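PDB 2B3F: glucose-binding protein from Thermus thermophilus HB27, which binds glucose or galactose and probably delivers it to a membrane sugar transporter, as a solute-binding protein of the periplasmic binding protein class. Local coordinates for residues A[161-166]-A[213-218]; A[171-176]-A[206-211]. One frame throughout, in Å; residues are numbered along the deposited sequence.

Contact 1 (A[161-166]-A[213-218]); sequences LALGEN and DCANKD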
loop_
_atom_site.group_PDB
_atom_site.type_symbol
_atom_site.label_atom_id
_atom_site.label_comp_id
_atom_site.label_asym_id
_atom_site.label_seq_id
_atom_site.Cartn_x
_atom_site.Cartn_y
_atom_site.Cartn_z
ATOM N N LEU A 161 16.584 -7.147 -10.644
ATOM C CA LEU A 161 15.330 -6.768 -9.965
ATOM C C LEU A 161 15.046 -7.708 -8.805
ATOM O O LEU A 161 15.003 -8.928 -8.982
ATOM C CB LEU A 161 14.160 -6.763 -10.948
ATOM C CG LEU A 161 12.792 -6.408 -10.333
ATOM C CD1 LEU A 161 12.818 -4.996 -9.790
ATOM C CD2 LEU A 161 11.691 -6.575 -11.353
ATOM N N ALA A 162 14.869 -7.134 -7.613
ATOM C CA ALA A 162 14.439 -7.870 -6.434
ATOM C C ALA A 162 12.922 -7.977 -6.468
ATOM O O ALA A 162 12.237 -7.005 -6.818
ATOM C CB ALA A 162 14.893 -7.167 -5.153
ATOM N N LEU A 163 12.415 -9.152 -6.132
ATOM C CA LEU A 163 10.985 -9.427 -6.125
ATOM C C LEU A 163 10.674 -10.521 -5.097
ATOM O O LEU A 163 11.534 -11.369 -4.818
ATOM C CB LEU A 163 10.555 -9.830 -7.528
ATOM C CG LEU A 163 9.080 -9.989 -7.859
ATOM C CD1 LEU A 163 8.333 -8.700 -7.621
ATOM C CD2 LEU A 163 8.976 -10.429 -9.296
ATOM N N GLY A 164 9.476 -10.480 -4.509
ATOM C CA GLY A 164 9.040 -11.462 -3.525
ATOM C C GLY A 164 7.764 -12.201 -3.919
ATOM O O GLY A 164 7.444 -12.385 -5.110
ATOM N N GLU A 165 7.011 -12.564 -2.890
ATOM C CA GLU A 165 5.806 -13.358 -2.998
ATOM C C GLU A 165 4.709 -12.717 -3.871
ATOM O O GLU A 165 4.788 -11.546 -4.274
ATOM C CB GLU A 165 5.257 -13.670 -1.600
ATOM C CG GLU A 165 4.772 -12.434 -0.808
ATOM C CD GLU A 165 4.156 -12.796 0.516
ATOM O OE1 GLU A 165 3.222 -13.640 0.522
ATOM O OE2 GLU A 165 4.579 -12.234 1.550
ATOM N N ASN A 166 3.681 -13.512 -4.147
ATOM C CA ASN A 166 2.631 -13.151 -5.080
ATOM C C ASN A 166 2.163 -11.699 -4.975
ATOM O O ASN A 166 2.153 -10.995 -5.985
ATOM C CB ASN A 166 1.443 -14.105 -4.916
ATOM C CG ASN A 166 0.272 -13.764 -5.818
ATOM O OD1 ASN A 166 -0.535 -12.909 -5.474
ATOM N ND2 ASN A 166 0.109 -14.514 -6.924
ATOM N N ASP A 213 11.437 -10.998 -16.212
ATOM C CA ASP A 213 12.655 -11.724 -16.616
ATOM C C ASP A 213 13.940 -11.127 -16.035
ATOM O O ASP A 213 15.003 -11.724 -16.202
ATOM C CB ASP A 213 12.770 -11.833 -18.150
ATOM C CG ASP A 213 11.881 -12.912 -18.737
ATOM O OD1 ASP A 213 11.331 -13.743 -17.974
ATOM O OD2 ASP A 213 11.727 -12.939 -19.992
ATOM N N CYS A 214 13.854 -9.984 -15.342
ATOM C CA CYS A 214 14.997 -9.402 -14.622
ATOM C C CYS A 214 15.057 -9.758 -13.135
ATOM O O CYS A 214 15.988 -9.338 -12.427
ATOM C CB CYS A 214 14.964 -7.885 -14.753
ATOM S SG CYS A 214 14.891 -7.302 -16.466
ATOM N N ALA A 215 14.063 -10.515 -12.673
ATOM C CA ALA A 215 13.839 -10.769 -11.258
ATOM C C ALA A 215 14.504 -12.048 -10.772
ATOM O O ALA A 215 14.800 -12.957 -11.566
ATOM C CB ALA A 215 12.328 -10.823 -10.962
ATOM N N ASN A 216 14.715 -12.130 -9.466
ATOM C CA ASN A 216 15.228 -13.355 -8.855
ATOM C C ASN A 216 14.203 -14.497 -9.003
ATOM O O ASN A 216 12.999 -14.315 -8.808
ATOM C CB ASN A 216 15.599 -13.141 -7.372
ATOM C CG ASN A 216 14.520 -12.393 -6.604
ATOM O OD1 ASN A 216 14.260 -11.225 -6.914
ATOM N ND2 ASN A 216 13.901 -13.052 -5.603
ATOM N N LYS A 217 14.692 -15.691 -9.328
ATOM C CA LYS A 217 13.817 -16.808 -9.636
ATOM C C LYS A 217 13.195 -17.428 -8.388
ATOM O O LYS A 217 12.221 -18.188 -8.491
ATOM C CB LYS A 217 14.599 -17.876 -10.429
ATOM C CG LYS A 217 15.199 -17.359 -11.740
ATOM C CD LYS A 217 14.297 -17.633 -12.926
ATOM C CE LYS A 217 14.716 -16.868 -14.191
ATOM N NZ LYS A 217 16.197 -16.826 -14.398
ATOM N N ASP A 218 13.744 -17.102 -7.217
ATOM C CA ASP A 218 13.221 -17.601 -5.938
ATOM C C ASP A 218 12.154 -16.675 -5.288
ATOM O O ASP A 218 11.779 -16.869 -4.123
ATOM C CB ASP A 218 14.360 -17.877 -4.941
ATOM C CG ASP A 218 15.156 -16.624 -4.536
ATOM O OD1 ASP A 218 15.069 -15.558 -5.185
ATOM O OD2 ASP A 218 15.916 -16.725 -3.548
#
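Asn216 reaches across to the backbone of Leu163 and grips it twice, using its carboxamide as a stand-in for a peptide group. Its OD1 accepts Leu163 N at 2.9 Å, in the carbonyl plane and on a lone pair, while ND2 donates to Leu163 O at 3.0 Å, and that oxygen lies close to the plane of the Asn216 amide. With chi1 at 46°, CG sits between the backbone N and the carbonyl carbon, which turns the amide toward the backbone of 161-166. Two backbone bonds prolong the pairing: Leu161 N to Cys214 O at 2.9 Å, and the longer, more bent Asn216 N to Leu161 O at 3.3 Å. Together they form a single beta bridge between Leu161 and Ala215, on the edge of strand 161-162, whose other side pairs in parallel with strand 238-240 of a four-stranded mixed sheet. The tightly packed side is apolar: Ala215 CB lies 3.8 Å from Leu163 CD2, helix 166-190 packs on Leu161 and Leu163, and helix 142-154 on Leu161 and Cys214. Toward solvent the contact loosens, for exposed Asp218 touches neither leucine; Asn216 ND2 donates its other hydrogen to Asp218 OD1 at 2.8 Å, within 5° of the amide plane. Replacing Asn216 by alanine removes the amide and would probably leave the N-H and carbonyl of Leu163, and Asp218 OD1, without these mates.

Contact 2 (A[171-176]-A[206-211]); sequences HLWESV and EVFGRV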
loop_
_atom_site.group_PDB
_atom_site.type_symbol
_atom_site.label_atom_id
_atom_site.label_comp_id
_atom_site.label_asym_id
_atom_site.label_seq_id
_atom_site.Cartn_x
_atom_site.Cartn_y
_atom_site.Cartn_z
ATOM N N HIS A 171 2.038 -5.959 -6.922
ATOM C CA HIS A 171 2.528 -4.629 -6.594
ATOM C C HIS A 171 3.379 -4.059 -7.716
ATOM O O HIS A 171 3.187 -2.934 -8.139
ATOM C CB HIS A 171 3.319 -4.632 -5.289
ATOM C CG HIS A 171 3.599 -3.257 -4.785
ATOM N ND1 HIS A 171 2.889 -2.686 -3.750
ATOM C CD2 HIS A 171 4.476 -2.319 -5.218
ATOM C CE1 HIS A 171 3.333 -1.454 -3.558
ATOM N NE2 HIS A 171 4.302 -1.211 -4.427
ATOM N N LEU A 172 4.327 -4.859 -8.193
ATOM C CA LEU A 172 5.116 -4.479 -9.354
ATOM C C LEU A 172 4.223 -4.201 -10.573
ATOM O O LEU A 172 4.403 -3.195 -11.269
ATOM C CB LEU A 172 6.073 -5.605 -9.688
ATOM C CG LEU A 172 6.879 -5.453 -10.953
ATOM C CD1 LEU A 172 7.776 -4.213 -10.913
ATOM C CD2 LEU A 172 7.700 -6.761 -11.095
ATOM N N TRP A 173 3.252 -5.077 -10.810
ATOM C CA TRP A 173 2.343 -4.946 -11.943
ATOM C C TRP A 173 1.603 -3.595 -11.938
ATOM O O TRP A 173 1.488 -2.970 -12.969
ATOM C CB TRP A 173 1.312 -6.075 -11.978
ATOM C CG TRP A 173 0.396 -6.022 -13.177
ATOM C CD1 TRP A 173 0.605 -6.604 -14.407
ATOM C CD2 TRP A 173 -0.877 -5.349 -13.277
ATOM N NE1 TRP A 173 -0.443 -6.335 -15.249
ATOM C CE2 TRP A 173 -1.372 -5.575 -14.591
ATOM C CE3 TRP A 173 -1.643 -4.585 -12.390
ATOM C CZ2 TRP A 173 -2.603 -5.067 -15.027
ATOM C CZ3 TRP A 173 -2.858 -4.079 -12.821
ATOM C CH2 TRP A 173 -3.325 -4.317 -14.138
ATOM N N GLU A 174 1.149 -3.122 -10.777
ATOM C CA GLU A 174 0.361 -1.863 -10.796
ATOM C C GLU A 174 1.235 -0.671 -11.193
ATOM O O GLU A 174 0.759 0.261 -11.839
ATOM C CB GLU A 174 -0.455 -1.626 -9.529
ATOM C CG GLU A 174 0.281 -1.373 -8.238
ATOM C CD GLU A 174 -0.688 -1.192 -7.061
ATOM O OE1 GLU A 174 -1.881 -1.586 -7.189
ATOM O OE2 GLU A 174 -0.246 -0.684 -6.012
ATOM N N SER A 175 2.516 -0.707 -10.845
ATOM C CA SER A 175 3.462 0.319 -11.342
ATOM C C SER A 175 3.640 0.224 -12.859
ATOM O O SER A 175 3.591 1.229 -13.573
ATOM C CB SER A 175 4.816 0.229 -10.669
ATOM O OG SER A 175 4.861 0.982 -9.469
ATOM N N VAL A 176 3.862 -0.991 -13.353
ATOM C CA VAL A 176 3.992 -1.203 -14.793
ATOM C C VAL A 176 2.739 -0.737 -15.534
ATOM O O VAL A 176 2.844 -0.004 -16.526
ATOM C CB VAL A 176 4.325 -2.688 -15.128
ATOM C CG1 VAL A 176 4.253 -2.947 -16.633
ATOM C CG2 VAL A 176 5.687 -3.075 -14.573
ATOM N N GLU A 206 2.554 -7.358 -21.319
ATOM C CA GLU A 206 3.748 -7.528 -22.168
ATOM C C GLU A 206 4.969 -6.896 -21.527
ATOM O O GLU A 206 6.028 -7.536 -21.415
ATOM C CB GLU A 206 3.539 -6.888 -23.550
ATOM C CG GLU A 206 4.564 -7.252 -24.652
ATOM C CD GLU A 206 5.974 -6.574 -24.586
ATOM O OE1 GLU A 206 6.106 -5.358 -24.248
ATOM O OE2 GLU A 206 6.966 -7.290 -24.930
ATOM N N VAL A 207 4.833 -5.636 -21.117
ATOM C CA VAL A 207 5.944 -4.955 -20.488
ATOM C C VAL A 207 6.269 -5.668 -19.168
ATOM O O VAL A 207 7.415 -5.928 -18.866
ATOM C CB VAL A 207 5.665 -3.459 -20.264
ATOM C CG1 VAL A 207 6.834 -2.803 -19.514
ATOM C CG2 VAL A 207 5.386 -2.759 -21.609
ATOM N N PHE A 208 5.241 -6.006 -18.395
ATOM C CA PHE A 208 5.428 -6.704 -17.106
ATOM C C PHE A 208 6.252 -8.000 -17.245
ATOM O O PHE A 208 7.170 -8.257 -16.464
ATOM C CB PHE A 208 4.054 -6.988 -16.486
ATOM C CG PHE A 208 4.110 -7.698 -15.169
ATOM C CD1 PHE A 208 4.667 -7.086 -14.062
ATOM C CD2 PHE A 208 3.569 -8.964 -15.023
ATOM C CE1 PHE A 208 4.714 -7.741 -12.843
ATOM C CE2 PHE A 208 3.609 -9.620 -13.810
ATOM C CZ PHE A 208 4.186 -9.010 -12.715
ATOM N N GLY A 209 5.932 -8.804 -18.250
ATOM C CA GLY A 209 6.684 -10.056 -18.484
ATOM C C GLY A 209 8.168 -9.854 -18.752
ATOM O O GLY A 209 9.012 -10.627 -18.285
ATOM N N ARG A 210 8.501 -8.810 -19.498
ATOM C CA ARG A 210 9.900 -8.495 -19.747
ATOM C C ARG A 210 10.586 -8.115 -18.446
ATOM O O ARG A 210 11.706 -8.540 -18.165
ATOM C CB ARG A 210 10.036 -7.365 -20.751
ATOM C CG ARG A 210 9.524 -7.699 -22.130
ATOM C CD ARG A 210 9.788 -6.510 -23.027
ATOM N NE ARG A 210 9.507 -6.748 -24.437
ATOM C CZ ARG A 210 10.377 -7.277 -25.298
ATOM N NH1 ARG A 210 11.607 -7.637 -24.923
ATOM N NH2 ARG A 210 10.014 -7.435 -26.557
ATOM N N VAL A 211 9.900 -7.298 -17.638
ATOM C CA VAL A 211 10.440 -6.856 -16.368
ATOM C C VAL A 211 10.645 -8.067 -15.436
ATOM O O VAL A 211 11.649 -8.177 -14.736
ATOM C CB VAL A 211 9.504 -5.788 -15.737
ATOM C CG1 VAL A 211 9.929 -5.452 -14.315
ATOM C CG2 VAL A 211 9.463 -4.539 -16.623
#
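Phe208 projects from helix 206-211 against Trp173 and Leu172, and the aromatic part of this contact centres on its ring. The indole of Trp173 turns an edge to the face of Phe208 in a T-shaped stack, with the centroid of the five-membered ring 5.1 Å from that of the phenyl and the planes at 81°. The atom that leads is Trp173 CD1, 3.8 Å from Phe208 CG and placed over the rim of the ring rather than its middle. Nearer the centre comes a CH-pi contact: Trp173 CB stands over the face, 4.1 Å from the centroid of the Phe208 ring. One residue thus covers this face with both its edge and its methylene. Phe208 gets there because its CG is fully extended from the backbone N (chi1 180°), carrying the ring out to the facing helix.

Aliphatic packing fills in around the ring. Leu172 CD2 approaches Phe208 CE1 obliquely at 3.6 Å and also leans on Val211 CG1 at 4.1 Å. Val176 uses its CG1 branch, which meets Val207 CG1 at 3.9 Å and also packs against Phe208 CB, while CG2 lies at the edge of the ring. No hydrogen bond crosses between the two segments, so shape and apolar burial hold them together. A polar pair lies away from the interface, where Arg210 NE forms a salt bridge with Glu206 OE2.

The axes of the two segments pass 9.6 Å apart with their directions at 129°, a steep crossing nearer perpendicular than antiparallel. Trp142 of helix 142-154 touches Val176, Val207 and Val211, Trp205 and Phe360 meet the indole of Trp173, and Leu172 continues onto Ile240 of strand 238-240.

Contact 2 is nested within the chain loop that contact 1 closes: strand 161-162 leads into helix 166-190, helix 199-212 follows, and the chain then returns along 213-218 to the strand. The centres are about 12 Å apart and share one apolar core, where Leu161 CD2 packs on Val211 CG1 at 3.6 Å. A largely helical excursion is thus closed at its ends by hydrogen bonds together with some apolar packing, and packed by apolar side chains within; helix 166-190 also packs on Ile240 of inner strand 238-240. The side chain of Leu163 is about 13 Å and that of Leu172 about 14 Å from the bound galactose, yet His171 of the same helix hydrogen-bonds the pocket residue His348.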